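Local coordinates for putative Glycerophosphoryl diester phosphodiesterase (Silicibacter pomeroyi, PDB 3L12), which is a putative member of the glycerophosphoryl diester phosphodiesterase family, built on a TIM-barrel fold with a bound magnesium ion, at residues 281-286 with 305-310; 92-97 with 126-131; 237-242 with 265-270. All coordinates share one frame; numbering follows the deposited sequence.

How the contacts relate
Contacts 1 and 3 lie in the helical layer round a TIM barrel, whose strand 19-23 pairs with both 48-55 and 292-295; contact 2 lies at its periphery, beside strand 61-63. Along the chain they come in series: contact 2, then contact 3, then contact 1. Contacts 1 and 3, with centres about 23 Å apart, join successive helices round the barrel, 279-288 with 298-307 and 237-244 with 258-266. Contact 2 lies about 37 Å from contact 1 and 36 Å from contact 3, centre to centre. It fastens the short helix 94-98, in the long connection between strand 61-63 and helix 129-137, on the far side of the chain's centre.

Contact 1 of 3, residues 281-286 with 305-310; sequences DIRRMA and LIDMGL
The guanidinium of R283 has the selenium (SE) of selenomethionine M308 over one face, 4.2 Å above its plane and offset toward the rim, while the carboxylate of D307 and water 1 lie at its edge. The arrangement joins two consecutive outer helices of the TIM barrel, 279-288 and 298-307, where the second ends in a Schellman motif with G309 as C-prime. A single nitrogen makes the salt bridge: R283 NH2 donates to D307 OD2 at 2.7 Å and a fairly straight 163°. The acceptor lies near the guanidinium plane, yet the donor comes from above the carboxylate plane, the two planes standing 76° apart. Water 1 closes a second path, accepting from R283 NH1 and donating to D307 OD2. With CG anti to the backbone N (chi1 -176°) and a bend at chi3, the arginine reaches across the helix end. D307 O is in turn hydrogen-bonded by R108 of the second subunit, which brings this helix end to the dimer contact. Beneath the polar bridge, A286 points at the other helix, its CB 3.9 Å from L305 CD2. M308, bent at chi3, lays its terminal methyl against the same alanine, CE to A286 CB 3.6 Å.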
# COMPACT_ATOMS: atom_id res chain seq x y z
N ASP A 281 18.02 -9.80 -4.99
CA ASP A 281 18.87 -8.96 -4.12
C ASP A 281 18.42 -9.06 -2.67
O ASP A 281 19.23 -9.22 -1.78
CB ASP A 281 18.87 -7.51 -4.57
CG ASP A 281 19.47 -7.31 -5.99
OD1 ASP A 281 20.32 -8.11 -6.43
OD2 ASP A 281 19.05 -6.33 -6.65
N ILE A 282 17.11 -9.04 -2.48
CA ILE A 282 16.55 -9.20 -1.10
C ILE A 282 16.99 -10.52 -0.51
O ILE A 282 17.55 -10.59 0.59
CB ILE A 282 15.03 -9.03 -1.10
CG1 ILE A 282 14.63 -7.62 -1.51
CG2 ILE A 282 14.43 -9.38 0.28
CD1 ILE A 282 13.14 -7.47 -1.91
N ARG A 283 16.81 -11.59 -1.29
CA ARG A 283 17.22 -12.91 -0.89
C ARG A 283 18.72 -12.99 -0.59
O ARG A 283 19.11 -13.55 0.43
CB ARG A 283 16.82 -13.95 -1.96
CG ARG A 283 17.10 -15.37 -1.61
CD ARG A 283 16.41 -16.33 -2.57
NE ARG A 283 14.96 -16.30 -2.45
CZ ARG A 283 14.25 -17.08 -1.62
NH1 ARG A 283 14.82 -18.01 -0.88
NH2 ARG A 283 12.93 -16.97 -1.61
N ARG A 284 19.56 -12.46 -1.47
CA ARG A 284 21.02 -12.50 -1.28
C ARG A 284 21.43 -11.74 -0.02
O ARG A 284 22.28 -12.24 0.74
CB ARG A 284 21.76 -11.94 -2.51
CG ARG A 284 23.26 -12.10 -2.42
CD ARG A 284 23.96 -11.72 -3.69
NE ARG A 284 23.92 -10.28 -3.92
CZ ARG A 284 23.06 -9.64 -4.71
NH1 ARG A 284 22.14 -10.31 -5.41
NH2 ARG A 284 23.11 -8.32 -4.80
N MSE A 285 20.80 -10.58 0.23
CA MSE A 285 21.13 -9.80 1.41
C MSE A 285 20.72 -10.54 2.70
O MSE A 285 21.49 -10.58 3.64
CB MSE A 285 20.51 -8.39 1.42
CG MSE A 285 21.08 -7.44 0.42
SE MSE A 285 23.03 -7.18 0.59
CE MSE A 285 23.64 -8.53 -0.61
N ALA A 286 19.53 -11.16 2.71
CA ALA A 286 19.14 -11.97 3.85
C ALA A 286 20.18 -13.07 4.13
O ALA A 286 20.53 -13.32 5.29
CB ALA A 286 17.70 -12.57 3.67
N LEU A 305 11.24 -12.97 3.21
CA LEU A 305 11.70 -13.44 4.54
C LEU A 305 10.85 -14.61 5.02
O LEU A 305 11.39 -15.63 5.45
CB LEU A 305 11.77 -12.31 5.56
CG LEU A 305 12.76 -11.18 5.26
CD1 LEU A 305 12.63 -10.02 6.25
CD2 LEU A 305 14.21 -11.70 5.24
N ILE A 306 9.54 -14.51 4.88
CA ILE A 306 8.68 -15.64 5.25
C ILE A 306 9.00 -16.90 4.43
O ILE A 306 9.05 -17.99 4.96
CB ILE A 306 7.16 -15.28 5.06
CG1 ILE A 306 6.68 -14.21 6.05
CG2 ILE A 306 6.28 -16.53 5.11
CD1 ILE A 306 6.86 -14.54 7.50
N ASP A 307 9.24 -16.75 3.13
CA ASP A 307 9.60 -17.86 2.29
C ASP A 307 10.92 -18.55 2.76
O ASP A 307 11.12 -19.77 2.62
CB ASP A 307 9.79 -17.40 0.85
CG ASP A 307 10.10 -18.58 -0.06
OD1 ASP A 307 9.15 -19.35 -0.35
OD2 ASP A 307 11.32 -18.79 -0.37
N MSE A 308 11.80 -17.74 3.35
CA MSE A 308 13.07 -18.20 3.93
C MSE A 308 12.96 -18.65 5.37
O MSE A 308 13.96 -18.99 6.01
CB MSE A 308 14.16 -17.06 3.85
CG MSE A 308 14.42 -16.69 2.43
SE MSE A 308 15.63 -15.21 2.24
CE MSE A 308 17.30 -16.02 2.77
N GLY A 309 11.75 -18.72 5.90
CA GLY A 309 11.53 -19.14 7.27
C GLY A 309 11.92 -18.15 8.35
O GLY A 309 12.03 -18.54 9.52
N LEU A 310 12.13 -16.89 7.96
CA LEU A 310 12.57 -15.84 8.85
C LEU A 310 11.38 -14.93 9.20
O LEU A 310 10.28 -15.08 8.67
CB LEU A 310 13.68 -15.03 8.19
CG LEU A 310 14.94 -15.82 7.76
CD1 LEU A 310 15.87 -15.04 6.83
CD2 LEU A 310 15.68 -16.35 8.98
O HOH W 1 13.78 -20.26 0.73

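Contact 2 of 3, residues 92-97 with 126-131; sequences MTYAEI and VPRLGE
Y94 OH donates to V126 O at 2.6 Å, meeting the carbonyl nearly along its C=O axis (161°), with the oxygen at the ring edge, near its plane. The tyrosine CG, anti to the backbone N (chi1 179°), carries the ring toward residues 126-131. Over one ring face, in one of the two conformers of R128, lies R128 CG, 4.1 Å from the Y94 ring centroid and 24° off the normal, a CH-pi contact; the guanidinium is turned almost perpendicular to the ring. The phenol oxygen also accepts from water 2, which donates to E131 OE2, so OH is held by two bonds. Beside this, I97 CG2 packs on V126 CB at 3.8 Å, and water 3 links I97 O to V126 N.

The next shell fixes these groups. E131 OE1 accepts from R128 N, the backbone at the N-cap of helix 129-137, and in the same conformer E131 OE2 forms a long salt bridge with R128 NH2 (3.4 Å). On the other side, T93 and E96 make a capping box that starts helix 94-98, and D58 accepts from Y94 N. V62 of strand 61-63 touches both Y94 and V126, and P127 and L129 bond through their backbones to V63 and P61. The contact thus brings helix 94-98 and the lead-in to helix 129-137 together beside strand 61-63, while L129 reaches on to F51 and V53 of strand 48-55.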
# COMPACT_ATOMS: atom_id res chain seq x y z
N MSE A 92 14.01 28.49 0.82
CA MSE A 92 12.55 28.57 0.86
C MSE A 92 12.04 28.50 2.28
O MSE A 92 12.57 27.74 3.11
CB MSE A 92 11.92 27.38 0.10
CG MSE A 92 12.40 27.26 -1.28
SE MSE A 92 11.68 25.68 -2.18
CE MSE A 92 9.88 26.27 -2.24
N THR A 93 10.99 29.26 2.56
CA THR A 93 10.33 29.16 3.84
C THR A 93 9.49 27.90 3.84
O THR A 93 9.12 27.36 2.78
CB THR A 93 9.42 30.35 4.14
OG1 THR A 93 8.32 30.37 3.23
CG2 THR A 93 10.22 31.70 4.08
N TYR A 94 9.15 27.41 5.03
CA TYR A 94 8.29 26.26 5.11
C TYR A 94 6.93 26.56 4.43
O TYR A 94 6.39 25.71 3.73
CB TYR A 94 8.06 25.76 6.55
CG TYR A 94 7.15 24.56 6.53
CD1 TYR A 94 7.49 23.42 5.83
CD2 TYR A 94 5.91 24.58 7.16
CE1 TYR A 94 6.63 22.31 5.73
CE2 TYR A 94 5.07 23.46 7.08
CZ TYR A 94 5.44 22.34 6.34
OH TYR A 94 4.61 21.24 6.28
N ALA A 95 6.41 27.78 4.60
CA ALA A 95 5.13 28.13 3.94
C ALA A 95 5.19 28.01 2.41
O ALA A 95 4.26 27.51 1.78
CB ALA A 95 4.66 29.51 4.34
N GLU A 96 6.30 28.43 1.83
CA GLU A 96 6.50 28.32 0.38
C GLU A 96 6.56 26.87 -0.05
O GLU A 96 6.07 26.50 -1.13
CB GLU A 96 7.76 29.07 -0.02
CG GLU A 96 7.56 30.55 0.16
CD GLU A 96 8.86 31.36 0.33
OE1 GLU A 96 9.96 30.79 0.26
OE2 GLU A 96 8.73 32.62 0.53
N ILE A 97 7.21 26.02 0.75
CA ILE A 97 7.30 24.61 0.45
C ILE A 97 5.95 23.95 0.54
O ILE A 97 5.57 23.10 -0.27
CB ILE A 97 8.30 23.87 1.37
CG1 ILE A 97 9.73 24.31 1.00
CG2 ILE A 97 8.10 22.35 1.25
CD1 ILE A 97 10.77 23.95 2.07
N VAL A 126 4.71 18.43 1.98
CA VAL A 126 5.90 18.02 2.70
C VAL A 126 5.65 18.25 4.19
O VAL A 126 5.31 19.36 4.63
CB VAL A 126 7.12 18.86 2.24
CG1 VAL A 126 8.35 18.61 3.17
CG2 VAL A 126 7.49 18.60 0.81
N PRO A 127 5.80 17.18 4.98
CA PRO A 127 5.49 17.38 6.39
C PRO A 127 6.69 17.87 7.19
O PRO A 127 7.85 17.66 6.81
CB PRO A 127 5.11 15.96 6.85
CG PRO A 127 5.86 15.04 5.93
CD PRO A 127 5.97 15.75 4.61
N ARG A 128 6.40 18.55 8.29
CA ARG A 128 7.41 18.91 9.27
C ARG A 128 7.89 17.65 9.97
O ARG A 128 7.13 16.70 10.14
CB ARG A 128 6.80 19.83 10.33
CG ARG A 128 6.39 21.21 9.85
CD ARG A 128 6.01 22.13 11.01
NE ARG A 128 4.70 21.83 11.59
CZ ARG A 128 4.46 21.18 12.74
NH1 ARG A 128 5.43 20.71 13.54
NH2 ARG A 128 3.19 20.99 13.10
N LEU A 129 9.14 17.63 10.41
CA LEU A 129 9.64 16.49 11.20
C LEU A 129 8.76 16.28 12.43
O LEU A 129 8.41 15.15 12.76
CB LEU A 129 11.07 16.74 11.64
CG LEU A 129 11.58 15.72 12.64
CD1 LEU A 129 11.55 14.31 12.07
CD2 LEU A 129 12.95 16.15 13.05
N GLY A 130 8.36 17.39 13.06
CA GLY A 130 7.49 17.35 14.24
C GLY A 130 6.19 16.62 14.00
O GLY A 130 5.71 15.88 14.86
N GLU A 131 5.63 16.81 12.81
CA GLU A 131 4.40 16.14 12.43
C GLU A 131 4.58 14.65 12.31
O GLU A 131 3.71 13.89 12.69
CB GLU A 131 3.84 16.70 11.12
CG GLU A 131 3.34 18.11 11.30
CD GLU A 131 3.02 18.85 10.03
OE1 GLU A 131 3.59 18.58 8.95
OE2 GLU A 131 2.18 19.80 10.12
O HOH W 2 2.44 21.23 7.74
O HOH W 3 4.61 20.59 -0.05

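Contact 3 of 3, residues 237-242 with 265-270; sequences LPQAVA and HDLGLI
L267 and L269 both hold CG anti to the carbonyl carbon (chi1 -69° and -58°), and each extends a CD1 methyl toward helix 237-244. From the other segment, the Q239 CB points away from residues 265-270, but the bend at chi2 (57°) swings the amide back until Q239 NE2 lies 3.5 Å from L267 CD2, the two side chains crossing at about a right angle.

The two leucines flank G268, the positive-phi residue of the Schellman motif that ends helix 258-266, and the chain then enters strand 270-273. This is the return from helix to strand in a beta-alpha unit of the TIM barrel, packed against the preceding outer helix. L267 CD1 settles over the backbone, 3.6 Å from P238 C, and also meets the proline ring at P238 CB, 3.8 Å away. Deeper in, L269 CD1 comes within 3.3 Å of P238 O. L269 CD1 is also 4.2 Å from V241 CG1 and lies beside A242 CB, so a single branch touches residues one turn apart. A242 points at the other segment, with its CB 4.2 Å from L267 CB.

Around the pair, W249 of strand 248-251 touches P238 and V241, and P238 also packs on L260, E263 and A264 of helix 258-266. The amide of Q239 borders L267 at the more exposed side, with the buried L269 inside. No hydrogen bond or salt bridge spans the two segments. The join therefore rests on apolar packing, the methyls of branched side chains against a helix backbone, and P238 O, although a methyl lies against it, is satisfied within its own helix by A242 N.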
# COMPACT_ATOMS: atom_id res chain seq x y z
N LEU A 237 35.69 -0.03 5.68
CA LEU A 237 34.54 0.79 6.06
C LEU A 237 34.08 0.42 7.50
O LEU A 237 33.95 1.32 8.32
CB LEU A 237 33.43 0.74 4.99
CG LEU A 237 33.67 1.65 3.77
CD1 LEU A 237 32.68 1.44 2.62
CD2 LEU A 237 33.66 3.14 4.19
N PRO A 238 33.87 -0.89 7.81
CA PRO A 238 33.50 -1.25 9.17
C PRO A 238 34.46 -0.73 10.23
O PRO A 238 33.99 -0.25 11.27
CB PRO A 238 33.56 -2.79 9.17
CG PRO A 238 33.47 -3.20 7.82
CD PRO A 238 33.74 -2.05 6.91
N GLN A 239 35.77 -0.84 9.97
CA GLN A 239 36.75 -0.34 10.91
C GLN A 239 36.62 1.17 11.03
O GLN A 239 36.65 1.69 12.12
CB GLN A 239 38.19 -0.75 10.52
CG GLN A 239 39.22 -0.39 11.59
CD GLN A 239 38.89 -1.01 12.96
OE1 GLN A 239 38.38 -0.32 13.85
NE2 GLN A 239 39.12 -2.31 13.10
N ALA A 240 36.48 1.87 9.91
CA ALA A 240 36.37 3.32 9.92
C ALA A 240 35.17 3.79 10.75
O ALA A 240 35.24 4.77 11.49
CB ALA A 240 36.25 3.85 8.48
N VAL A 241 34.05 3.07 10.60
CA VAL A 241 32.82 3.40 11.34
C VAL A 241 32.98 3.09 12.84
O VAL A 241 32.64 3.94 13.67
CB VAL A 241 31.60 2.65 10.73
CG1 VAL A 241 30.40 2.77 11.63
CG2 VAL A 241 31.32 3.20 9.35
N ALA A 242 33.51 1.92 13.19
CA ALA A 242 33.74 1.58 14.61
C ALA A 242 34.69 2.62 15.22
O ALA A 242 34.45 3.14 16.32
CB ALA A 242 34.33 0.17 14.77
N HIS A 265 30.20 -7.25 12.31
CA HIS A 265 29.66 -7.88 13.51
C HIS A 265 30.73 -8.16 14.57
O HIS A 265 30.48 -8.00 15.77
CB HIS A 265 28.97 -9.19 13.19
CG HIS A 265 27.65 -8.97 12.53
ND1 HIS A 265 27.06 -9.91 11.71
CD2 HIS A 265 26.84 -7.88 12.52
CE1 HIS A 265 25.90 -9.43 11.30
NE2 HIS A 265 25.77 -8.19 11.73
N ASP A 266 31.88 -8.60 14.11
CA ASP A 266 33.04 -8.79 14.99
C ASP A 266 33.43 -7.48 15.71
O ASP A 266 33.89 -7.52 16.84
CB ASP A 266 34.24 -9.27 14.18
CG ASP A 266 34.16 -10.75 13.78
OD1 ASP A 266 33.43 -11.58 14.40
OD2 ASP A 266 34.90 -11.09 12.82
N LEU A 267 33.28 -6.34 15.04
CA LEU A 267 33.56 -5.02 15.63
C LEU A 267 32.41 -4.51 16.49
O LEU A 267 32.48 -3.41 17.01
CB LEU A 267 33.90 -4.01 14.53
CG LEU A 267 35.22 -4.20 13.79
CD1 LEU A 267 35.30 -3.43 12.49
CD2 LEU A 267 36.40 -3.82 14.72
N GLY A 268 31.35 -5.30 16.62
CA GLY A 268 30.18 -4.94 17.43
C GLY A 268 29.14 -4.05 16.74
O GLY A 268 28.29 -3.48 17.42
N LEU A 269 29.23 -3.91 15.42
CA LEU A 269 28.31 -3.01 14.69
C LEU A 269 27.09 -3.75 14.20
O LEU A 269 27.12 -4.98 14.02
CB LEU A 269 29.02 -2.41 13.47
CG LEU A 269 30.29 -1.62 13.69
CD1 LEU A 269 31.07 -1.32 12.39
CD2 LEU A 269 29.97 -0.32 14.47
N ILE A 270 26.01 -2.99 14.02
CA ILE A 270 24.78 -3.49 13.38
C ILE A 270 24.91 -3.09 11.90
O ILE A 270 25.41 -2.00 11.64
CB ILE A 270 23.55 -2.91 14.06
CG1 ILE A 270 23.35 -3.57 15.43
CG2 ILE A 270 22.28 -3.09 13.17
CD1 ILE A 270 22.20 -2.95 16.31